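Local coordinates for RNase III (Scheffersomyces stipitis, PDB 7DEY), which probably cleaves double-stranded RNA endonucleolytically to leave 5'-phosphomonoester ends, acting as a yeast Dicer of the ribonuclease III family, at residues 42-47 against 117-122; 3-8 against 137-142; 179-184 against 195-200. One frame throughout, in Å; residues are numbered along the deposited sequence.

Overall arrangement
From the N terminus, residues 3-8 run onto helix 134-143, and interaction 2 thereby closes a loop of nearly 130 residues that takes in most of the helical nuclease part. Nested inside it, interaction 1 closes a mostly helical loop of 69 residues by crossing the start of helix 42-62 with helix 113-128. The two touch: the Tyr121 hydroxyl meets Pro6 O in a probable hydrogen bond, and Ile122 packs on the Trp139 ring. Interaction 3 follows in series, closing a short hairpin with ten residues between its segments in the double-stranded RNA-binding domain. Its centre lies about 53 and 50 Å from those of interactions 1 and 2.

Interaction 1. Residues 42-47 against 117-122; sequences RLEFLG and IFEAYI
Glu44 and Gly47 face Ala120 and Glu119 where segments 42-47 and 117-122, of helices 42-62 and 113-128, cross almost perpendicularly, at 82°, with their axes only 6.5 Å apart. So close an approach favours small residues at the crossing. Gly47 meets it without a side chain: its CA lies against Glu119 O in a CA-H...O contact of 3.0 Å, and a CB would be directed into that same carbonyl. Ala120 is the matching small residue on the other helix. Its methyl rests against the backbone N of Glu44 and CB of Leu43, the latter 4.2 Å from Ala120 CB, so the larger leucine adds apolar cover on one flank. Ile122 continues the seam beyond the glycine, its CG2 branch resting 3.7 Å from Gly47 O, while its side chain also packs on Val50 and Leu51 farther along helix 42-62.

The polar part of the contact is built by two glutamates. The CB of Glu44 leaves its helix away from the partner, yet with CG anti to the backbone N (chi1 -170°) and a bend at the next torsion the carboxylate swings back. Glu119 reaches out with its chain straight past CG. The two side chains run alongside each other in the same direction and bring Glu44 OE1 to 2.8 Å from Glu119 OE2, their carboxylate planes turned 58° apart. Asp48 and Asp116 bring further carboxylate oxygens close to the same pair.

Residues 42-47 belong to the ERLEFLGDS signature of ribonuclease III, and a cluster of four acids from two crossing helices is consistent with the magnesium-binding catalytic centre known in this family.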
loop_
_atom_site.group_PDB
_atom_site.type_symbol
_atom_site.label_atom_id
_atom_site.label_comp_id
_atom_site.label_asym_id
_atom_site.label_seq_id
_atom_site.Cartn_x
_atom_site.Cartn_y
_atom_site.Cartn_z
ATOM N N ARG C 42 23.573 -9.399 9.008
ATOM C CA ARG C 42 22.818 -9.803 10.182
ATOM C C ARG C 42 21.724 -8.815 10.525
ATOM O O ARG C 42 20.749 -9.196 11.172
ATOM C CB ARG C 42 23.753 -9.924 11.384
ATOM C CG ARG C 42 24.845 -10.944 11.237
ATOM C CD ARG C 42 25.720 -10.879 12.435
ATOM N NE ARG C 42 25.299 -11.786 13.492
ATOM C CZ ARG C 42 25.077 -11.401 14.741
ATOM N NH1 ARG C 42 25.224 -10.118 15.072
ATOM N NH2 ARG C 42 24.713 -12.286 15.657
ATOM N N LEU C 43 21.884 -7.542 10.167
ATOM C CA LEU C 43 20.815 -6.586 10.422
ATOM C C LEU C 43 19.678 -6.746 9.419
ATOM O O LEU C 43 18.507 -6.690 9.811
ATOM C CB LEU C 43 21.370 -5.160 10.426
ATOM C CG LEU C 43 22.347 -4.908 11.591
ATOM C CD1 LEU C 43 23.246 -3.682 11.402
ATOM C CD2 LEU C 43 21.599 -4.809 12.904
ATOM N N GLU C 44 19.987 -6.975 8.131
ATOM C CA GLU C 44 18.932 -7.331 7.180
ATOM C C GLU C 44 18.127 -8.527 7.672
ATOM O O GLU C 44 16.913 -8.598 7.456
ATOM C CB GLU C 44 19.509 -7.649 5.804
ATOM C CG GLU C 44 18.458 -7.794 4.658
ATOM C CD GLU C 44 17.679 -9.144 4.636
ATOM O OE1 GLU C 44 16.554 -9.181 4.074
ATOM O OE2 GLU C 44 18.175 -10.169 5.162
ATOM N N PHE C 45 18.795 -9.485 8.323
ATOM C CA PHE C 45 18.176 -10.740 8.741
ATOM C C PHE C 45 17.310 -10.520 9.967
ATOM O O PHE C 45 16.167 -10.995 10.030
ATOM C CB PHE C 45 19.290 -11.769 8.985
ATOM C CG PHE C 45 18.907 -12.950 9.848
ATOM C CD1 PHE C 45 18.506 -14.152 9.261
ATOM C CD2 PHE C 45 19.038 -12.891 11.251
ATOM C CE1 PHE C 45 18.195 -15.254 10.036
ATOM C CE2 PHE C 45 18.715 -13.989 12.053
ATOM C CZ PHE C 45 18.290 -15.173 11.438
ATOM N N LEU C 46 17.843 -9.769 10.934
ATOM C CA LEU C 46 17.095 -9.439 12.134
ATOM C C LEU C 46 15.957 -8.482 11.812
ATOM O O LEU C 46 14.834 -8.655 12.301
ATOM C CB LEU C 46 18.037 -8.833 13.163
ATOM C CG LEU C 46 17.448 -8.495 14.524
ATOM C CD1 LEU C 46 16.619 -9.668 14.971
ATOM C CD2 LEU C 46 18.560 -8.131 15.546
ATOM N N GLY C 47 16.221 -7.468 10.985
ATOM C CA GLY C 47 15.159 -6.550 10.619
ATOM C C GLY C 47 13.990 -7.266 9.983
ATOM O O GLY C 47 12.846 -7.122 10.421
ATOM N N ILE C 117 17.544 -2.042 2.768
ATOM C CA ILE C 117 18.037 -1.064 3.740
ATOM C C ILE C 117 17.071 -0.983 4.907
ATOM O O ILE C 117 17.434 -1.194 6.070
ATOM C CB ILE C 117 18.225 0.318 3.085
ATOM C CG1 ILE C 117 19.090 0.221 1.838
ATOM C CG2 ILE C 117 18.859 1.327 4.065
ATOM C CD1 ILE C 117 20.550 0.483 2.112
ATOM N N PHE C 118 15.807 -0.702 4.584
ATOM C CA PHE C 118 14.763 -0.533 5.588
ATOM C C PHE C 118 14.692 -1.720 6.535
ATOM O O PHE C 118 14.463 -1.549 7.742
ATOM C CB PHE C 118 13.422 -0.326 4.894
ATOM C CG PHE C 118 12.331 0.050 5.816
ATOM C CD1 PHE C 118 11.573 -0.921 6.438
ATOM C CD2 PHE C 118 12.061 1.371 6.068
ATOM C CE1 PHE C 118 10.568 -0.577 7.281
ATOM C CE2 PHE C 118 11.059 1.720 6.917
ATOM C CZ PHE C 118 10.309 0.751 7.525
ATOM N N GLU C 119 14.878 -2.934 6.015
ATOM C CA GLU C 119 14.926 -4.079 6.911
ATOM C C GLU C 119 16.155 -4.003 7.805
ATOM O O GLU C 119 16.049 -4.143 9.028
ATOM C CB GLU C 119 14.874 -5.378 6.113
ATOM C CG GLU C 119 13.477 -5.647 5.579
ATOM C CD GLU C 119 13.356 -6.964 4.841
ATOM O OE1 GLU C 119 12.222 -7.496 4.796
ATOM O OE2 GLU C 119 14.374 -7.466 4.301
ATOM N N ALA C 120 17.323 -3.733 7.219
ATOM C CA ALA C 120 18.516 -3.527 8.034
ATOM C C ALA C 120 18.283 -2.453 9.097
ATOM O O ALA C 120 18.653 -2.625 10.270
ATOM C CB ALA C 120 19.707 -3.155 7.149
ATOM N N TYR C 121 17.662 -1.339 8.706
ATOM C CA TYR C 121 17.448 -0.242 9.638
ATOM C C TYR C 121 16.665 -0.710 10.863
ATOM O O TYR C 121 17.130 -0.577 12.003
ATOM C CB TYR C 121 16.728 0.893 8.921
ATOM C CG TYR C 121 16.700 2.184 9.697
ATOM C CD1 TYR C 121 17.776 3.058 9.670
ATOM C CD2 TYR C 121 15.593 2.527 10.451
ATOM C CE1 TYR C 121 17.752 4.223 10.371
ATOM C CE2 TYR C 121 15.555 3.685 11.161
ATOM C CZ TYR C 121 16.633 4.539 11.122
ATOM O OH TYR C 121 16.579 5.722 11.843
ATOM N N ILE C 122 15.473 -1.278 10.642
ATOM C CA ILE C 122 14.720 -1.891 11.735
ATOM C C ILE C 122 15.600 -2.847 12.527
ATOM O O ILE C 122 15.540 -2.899 13.762
ATOM C CB ILE C 122 13.479 -2.613 11.183
ATOM C CG1 ILE C 122 12.316 -1.644 11.037
ATOM C CG2 ILE C 122 13.077 -3.798 12.084
ATOM C CD1 ILE C 122 11.125 -2.283 10.330
#

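Interaction 2. Residues 3-8 against 137-142; sequences PPLPFI and KDWLEK
The indole of Trp139 is covered on both faces: Pro6 lies over one, and Leu140 CD2 of its own helix lies over the other, offset toward the rim. Pro6 CD stands 3.3 Å from the centroid of the five-membered ring of Trp139, only 7° off the ring normal, which makes a CH-pi contact. The proline ring crosses the indole at about a right angle, and its CG lies over the neighbouring CD2-CE3 bond of the six-membered ring, 3.5 Å from Trp139 CE3. At the edge, near the indole plane, Pro3 CB approaches Trp139 CD1 at 4.0 Å. Leu5 comes in obliquely, its CD1 branch 3.7 Å from Trp139 CZ2.

A chi1 of 160° sets the indole opposite the backbone N of Trp139 and carries it out from helix 137-142 to meet the incoming chain. Its buried NE1 is satisfied by the hydroxyl of Tyr91, which also hydrogen-bonds to Pro3 O, so one tyrosine ties the indole to the loop. Were the indole cut back to an alanine, Pro6 would probably lose its aromatic surface, a gap would open beside Pro3 and Leu5, and the Tyr91 hydroxyl would be left without one of its partners.

One turn on, Lys142 uses its aliphatic part. Its CB lies 3.9 Å from Pro3 CB, and a bend at chi3 (-72°) sends the ammonium across Pro4, with NZ 3.3 Å from Pro4 CD. A lysine suits this exposed position because its methylenes can pack on proline while the ammonium remains at the surface.

Residues 3-6, three of them prolines, keep an extended, polyproline-II-like backbone. An aromatic ring packed against a proline of such an extended segment is a classic proline-aromatic CH-pi motif, and here it fastens the N-terminal loop to helix 134-143.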
loop_
_atom_site.group_PDB
_atom_site.type_symbol
_atom_site.label_atom_id
_atom_site.label_comp_id
_atom_site.label_asym_id
_atom_site.label_seq_id
_atom_site.Cartn_x
_atom_site.Cartn_y
_atom_site.Cartn_z
ATOM N N PRO C 3 4.607 9.686 11.205
ATOM C CA PRO C 3 5.164 9.264 12.485
ATOM C C PRO C 3 6.656 9.552 12.553
ATOM O O PRO C 3 7.396 9.324 11.582
ATOM C CB PRO C 3 4.859 7.763 12.525
ATOM C CG PRO C 3 4.754 7.371 11.129
ATOM C CD PRO C 3 4.184 8.532 10.397
ATOM N N PRO C 4 7.133 10.089 13.677
ATOM C CA PRO C 4 8.566 10.393 13.801
ATOM C C PRO C 4 9.407 9.135 13.669
ATOM O O PRO C 4 9.052 8.071 14.182
ATOM C CB PRO C 4 8.686 11.000 15.207
ATOM C CG PRO C 4 7.305 11.365 15.611
ATOM C CD PRO C 4 6.383 10.422 14.902
ATOM N N LEU C 5 10.530 9.268 12.979
ATOM C CA LEU C 5 11.415 8.130 12.741
ATOM C C LEU C 5 12.224 7.823 13.990
ATOM O O LEU C 5 12.976 8.689 14.460
ATOM C CB LEU C 5 12.367 8.410 11.589
ATOM C CG LEU C 5 13.334 7.266 11.319
ATOM C CD1 LEU C 5 12.554 6.023 10.900
ATOM C CD2 LEU C 5 14.351 7.652 10.258
ATOM N N PRO C 6 12.117 6.624 14.557
ATOM C CA PRO C 6 12.953 6.282 15.703
ATOM C C PRO C 6 14.417 6.279 15.311
ATOM O O PRO C 6 14.795 5.880 14.201
ATOM C CB PRO C 6 12.465 4.887 16.102
ATOM C CG PRO C 6 11.742 4.390 14.940
ATOM C CD PRO C 6 11.151 5.562 14.253
ATOM N N PHE C 7 15.234 6.725 16.262
ATOM C CA PHE C 7 16.582 7.217 16.030
ATOM C C PHE C 7 17.614 6.151 16.352
ATOM O O PHE C 7 17.438 5.364 17.282
ATOM C CB PHE C 7 16.821 8.452 16.897
ATOM C CG PHE C 7 18.129 9.147 16.650
ATOM C CD1 PHE C 7 18.284 9.977 15.583
ATOM C CD2 PHE C 7 19.178 8.985 17.516
ATOM C CE1 PHE C 7 19.450 10.611 15.379
ATOM C CE2 PHE C 7 20.330 9.620 17.319
ATOM C CZ PHE C 7 20.476 10.440 16.249
ATOM N N ILE C 8 18.696 6.151 15.575
ATOM C CA ILE C 8 19.882 5.339 15.831
ATOM C C ILE C 8 20.957 6.260 16.392
ATOM O O ILE C 8 21.459 7.140 15.684
ATOM C CB ILE C 8 20.380 4.654 14.554
ATOM C CG1 ILE C 8 19.361 3.655 14.037
ATOM C CG2 ILE C 8 21.734 3.983 14.781
ATOM C CD1 ILE C 8 19.774 3.091 12.719
ATOM N N LYS C 137 7.338 -1.589 17.680
ATOM C CA LYS C 137 5.930 -1.899 17.484
ATOM C C LYS C 137 5.053 -0.638 17.504
ATOM O O LYS C 137 4.177 -0.483 16.649
ATOM C CB LYS C 137 5.505 -2.902 18.556
ATOM C CG LYS C 137 4.126 -3.441 18.375
ATOM C CD LYS C 137 3.738 -4.385 19.496
ATOM C CE LYS C 137 2.322 -4.916 19.284
ATOM N NZ LYS C 137 1.836 -5.659 20.488
ATOM N N ASP C 138 5.305 0.294 18.432
ATOM C CA ASP C 138 4.476 1.500 18.520
ATOM C C ASP C 138 4.685 2.427 17.328
ATOM O O ASP C 138 3.720 2.990 16.790
ATOM C CB ASP C 138 4.769 2.256 19.812
ATOM C CG ASP C 138 4.153 1.593 21.015
ATOM O OD1 ASP C 138 2.990 1.129 20.905
ATOM O OD2 ASP C 138 4.840 1.523 22.064
ATOM N N TRP C 139 5.935 2.621 16.916
ATOM C CA TRP C 139 6.191 3.420 15.724
ATOM C C TRP C 139 5.510 2.815 14.502
ATOM O O TRP C 139 4.793 3.509 13.772
ATOM C CB TRP C 139 7.692 3.533 15.496
ATOM C CG TRP C 139 8.070 3.889 14.109
ATOM C CD1 TRP C 139 7.663 4.985 13.392
ATOM C CD2 TRP C 139 8.967 3.169 13.270
ATOM N NE1 TRP C 139 8.253 4.985 12.154
ATOM C CE2 TRP C 139 9.061 3.880 12.054
ATOM C CE3 TRP C 139 9.713 1.990 13.430
ATOM C CZ2 TRP C 139 9.858 3.438 10.995
ATOM C CZ3 TRP C 139 10.506 1.551 12.373
ATOM C CH2 TRP C 139 10.569 2.272 11.172
ATOM N N LEU C 140 5.733 1.511 14.272
ATOM C CA LEU C 140 5.086 0.799 13.173
ATOM C C LEU C 140 3.572 0.849 13.286
ATOM O O LEU C 140 2.873 0.897 12.268
ATOM C CB LEU C 140 5.537 -0.658 13.149
ATOM C CG LEU C 140 6.933 -1.035 12.651
ATOM C CD1 LEU C 140 7.052 -2.545 12.693
ATOM C CD2 LEU C 140 7.212 -0.505 11.256
ATOM N N GLU C 141 3.042 0.811 14.513
ATOM C CA GLU C 141 1.591 0.876 14.672
ATOM C C GLU C 141 1.031 2.190 14.128
ATOM O O GLU C 141 -0.126 2.247 13.688
ATOM C CB GLU C 141 1.207 0.688 16.144
ATOM C CG GLU C 141 1.075 -0.774 16.567
ATOM C CD GLU C 141 1.104 -0.985 18.085
ATOM O OE1 GLU C 141 0.820 -2.119 18.531
ATOM O OE2 GLU C 141 1.414 -0.027 18.835
ATOM N N LYS C 142 1.830 3.252 14.139
ATOM C CA LYS C 142 1.421 4.501 13.512
ATOM C C LYS C 142 1.796 4.531 12.036
ATOM O O LYS C 142 1.000 4.969 11.202
ATOM C CB LYS C 142 2.065 5.680 14.254
ATOM C CG LYS C 142 2.036 5.533 15.771
ATOM C CD LYS C 142 2.592 6.760 16.480
ATOM C CE LYS C 142 4.103 6.855 16.322
ATOM N NZ LYS C 142 4.643 8.221 16.603
#

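Interaction 3. Residues 179-184 against 195-200; sequences PLYVVV and VECRMG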
loop_
_atom_site.group_PDB
_atom_site.type_symbol
_atom_site.label_atom_id
_atom_site.label_comp_id
_atom_site.label_asym_id
_atom_site.label_seq_id
_atom_site.Cartn_x
_atom_site.Cartn_y
_atom_site.Cartn_z
ATOM N N PRO C 179 -32.678 -19.884 -10.067
ATOM C CA PRO C 179 -32.219 -20.120 -8.694
ATOM C C PRO C 179 -33.055 -19.376 -7.660
ATOM O O PRO C 179 -33.433 -18.217 -7.852
ATOM C CB PRO C 179 -30.769 -19.614 -8.720
ATOM C CG PRO C 179 -30.748 -18.598 -9.789
ATOM C CD PRO C 179 -31.755 -19.006 -10.815
ATOM N N LEU C 180 -33.346 -20.071 -6.558
ATOM C CA LEU C 180 -34.074 -19.525 -5.419
ATOM C C LEU C 180 -33.114 -19.325 -4.256
ATOM O O LEU C 180 -32.099 -20.016 -4.145
ATOM C CB LEU C 180 -35.220 -20.447 -4.987
ATOM C CG LEU C 180 -36.324 -20.766 -6.013
ATOM C CD1 LEU C 180 -36.653 -19.547 -6.853
ATOM C CD2 LEU C 180 -35.977 -21.945 -6.920
ATOM N N TYR C 181 -33.439 -18.373 -3.384
ATOM C CA TYR C 181 -32.556 -17.957 -2.290
ATOM C C TYR C 181 -33.275 -18.150 -0.959
ATOM O O TYR C 181 -33.967 -17.244 -0.490
ATOM C CB TYR C 181 -32.120 -16.508 -2.484
ATOM C CG TYR C 181 -31.288 -16.322 -3.727
ATOM C CD1 TYR C 181 -31.876 -16.352 -4.994
ATOM C CD2 TYR C 181 -29.907 -16.147 -3.645
ATOM C CE1 TYR C 181 -31.117 -16.206 -6.144
ATOM C CE2 TYR C 181 -29.138 -15.987 -4.794
ATOM C CZ TYR C 181 -29.752 -16.018 -6.037
ATOM O OH TYR C 181 -29.010 -15.868 -7.175
ATOM N N VAL C 182 -33.076 -19.305 -0.333
ATOM C CA VAL C 182 -33.870 -19.743 0.812
ATOM C C VAL C 182 -33.092 -19.487 2.099
ATOM O O VAL C 182 -32.026 -20.074 2.314
ATOM C CB VAL C 182 -34.235 -21.230 0.698
ATOM C CG1 VAL C 182 -35.429 -21.535 1.571
ATOM C CG2 VAL C 182 -34.486 -21.615 -0.757
ATOM N N VAL C 183 -33.647 -18.641 2.970
ATOM C CA VAL C 183 -33.031 -18.370 4.264
ATOM C C VAL C 183 -33.015 -19.646 5.097
ATOM O O VAL C 183 -33.999 -20.400 5.131
ATOM C CB VAL C 183 -33.781 -17.238 4.990
ATOM C CG1 VAL C 183 -32.961 -16.716 6.169
ATOM C CG2 VAL C 183 -34.111 -16.103 4.025
ATOM N N VAL C 184 -31.891 -19.897 5.773
ATOM C CA VAL C 184 -31.694 -21.112 6.550
ATOM C C VAL C 184 -31.631 -20.826 8.046
ATOM O O VAL C 184 -32.281 -21.517 8.835
ATOM C CB VAL C 184 -30.435 -21.863 6.068
ATOM C CG1 VAL C 184 -30.303 -23.222 6.765
ATOM C CG2 VAL C 184 -30.514 -22.055 4.576
ATOM N N VAL C 195 -28.456 -17.207 4.077
ATOM C CA VAL C 195 -29.350 -17.562 2.984
ATOM C C VAL C 195 -28.624 -18.509 2.039
ATOM O O VAL C 195 -27.408 -18.411 1.852
ATOM C CB VAL C 195 -29.833 -16.301 2.235
ATOM C CG1 VAL C 195 -30.851 -16.657 1.159
ATOM C CG2 VAL C 195 -30.391 -15.279 3.220
ATOM N N GLU C 196 -29.378 -19.432 1.440
ATOM C CA GLU C 196 -28.823 -20.449 0.555
ATOM C C GLU C 196 -29.360 -20.262 -0.853
ATOM O O GLU C 196 -30.575 -20.184 -1.058
ATOM C CB GLU C 196 -29.142 -21.862 1.054
ATOM C CG GLU C 196 -28.075 -22.479 1.967
ATOM C CD GLU C 196 -28.323 -23.953 2.234
ATOM O OE1 GLU C 196 -28.153 -24.760 1.294
ATOM O OE2 GLU C 196 -28.705 -24.300 3.377
ATOM N N CYS C 197 -28.454 -20.212 -1.818
ATOM C CA CYS C 197 -28.792 -20.046 -3.229
ATOM C C CYS C 197 -28.837 -21.427 -3.872
ATOM O O CYS C 197 -27.795 -22.007 -4.197
ATOM C CB CYS C 197 -27.772 -19.137 -3.907
ATOM S SG CYS C 197 -27.661 -19.305 -5.709
ATOM N N ARG C 198 -30.044 -21.961 -4.053
ATOM C CA ARG C 198 -30.206 -23.321 -4.543
ATOM C C ARG C 198 -30.815 -23.309 -5.931
ATOM O O ARG C 198 -31.730 -22.534 -6.209
ATOM C CB ARG C 198 -31.080 -24.158 -3.607
ATOM C CG ARG C 198 -30.442 -24.470 -2.258
ATOM C CD ARG C 198 -31.332 -25.374 -1.411
ATOM N NE ARG C 198 -31.261 -25.025 0.007
ATOM C CZ ARG C 198 -32.313 -24.986 0.815
ATOM N NH1 ARG C 198 -33.520 -25.273 0.341
ATOM N NH2 ARG C 198 -32.163 -24.655 2.086
ATOM N N MET C 199 -30.300 -24.169 -6.801
ATOM C CA MET C 199 -30.855 -24.363 -8.134
ATOM C C MET C 199 -31.480 -25.760 -8.154
ATOM O O MET C 199 -30.892 -26.732 -8.627
ATOM C CB MET C 199 -29.721 -24.157 -9.212
ATOM C CG MET C 199 -29.957 -24.718 -10.620
ATOM S SD MET C 199 -31.032 -23.713 -11.661
ATOM C CE MET C 199 -30.390 -22.103 -11.267
ATOM N N GLY C 200 -32.711 -25.844 -7.653
ATOM C CA GLY C 200 -33.424 -27.110 -7.606
ATOM C C GLY C 200 -33.170 -27.952 -6.368
ATOM O O GLY C 200 -34.026 -28.030 -5.478
#
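A cysteine sulfur set against an aromatic ring marks this strand pair: Cys197 SG lies 4.3 Å from the centroid of the Tyr181 ring, approaching obliquely at 35° from the ring normal. The two residues face each other as a non-hydrogen-bonded antiparallel pair, and Cys197 CB also touches Tyr181 CE2 at 3.5 Å. Turned opposite the backbone N of Cys197 by a chi1 of 158°, the thiol is carried obliquely over to the CE2-CZ side of the ring. Val183 and Val195 form the next pair on this face, their CG2 methyls 3.9 Å apart, and the CG1 branch of Val195 rests against Tyr181 CB and its carbonyl carbon.

Two hydrogen-bonded pairs alternate with these. Leu180 and Arg198 exchange both backbone bonds, as do Val182 and Glu196; Val182 N to Glu196 O is 2.7 Å.

On the face of Leu180, Val182, Glu196 and Arg198, Val182 CG2 lies over the Arg198 guanidinium, 3.9 Å from NH1. A weak bond, part of a salt bridge, runs from Arg198 NE to Glu196 OE1 (3.4 Å). Beta-branched valines suit the extended backbone, and the long polar chains suit the more open face. At the Pro179 end of the pair, Met199 bends at its second and third torsions to bring CE 3.4 Å from Pro179 CD.

The apolar face, with Tyr181 also in a cation-pi contact with Lys165, packs on helices 164-172 and 212-224. Strand 194-199 lies between 180-183 and 202-208, as in the alpha-beta-beta-beta-alpha fold of double-stranded RNA-binding domains.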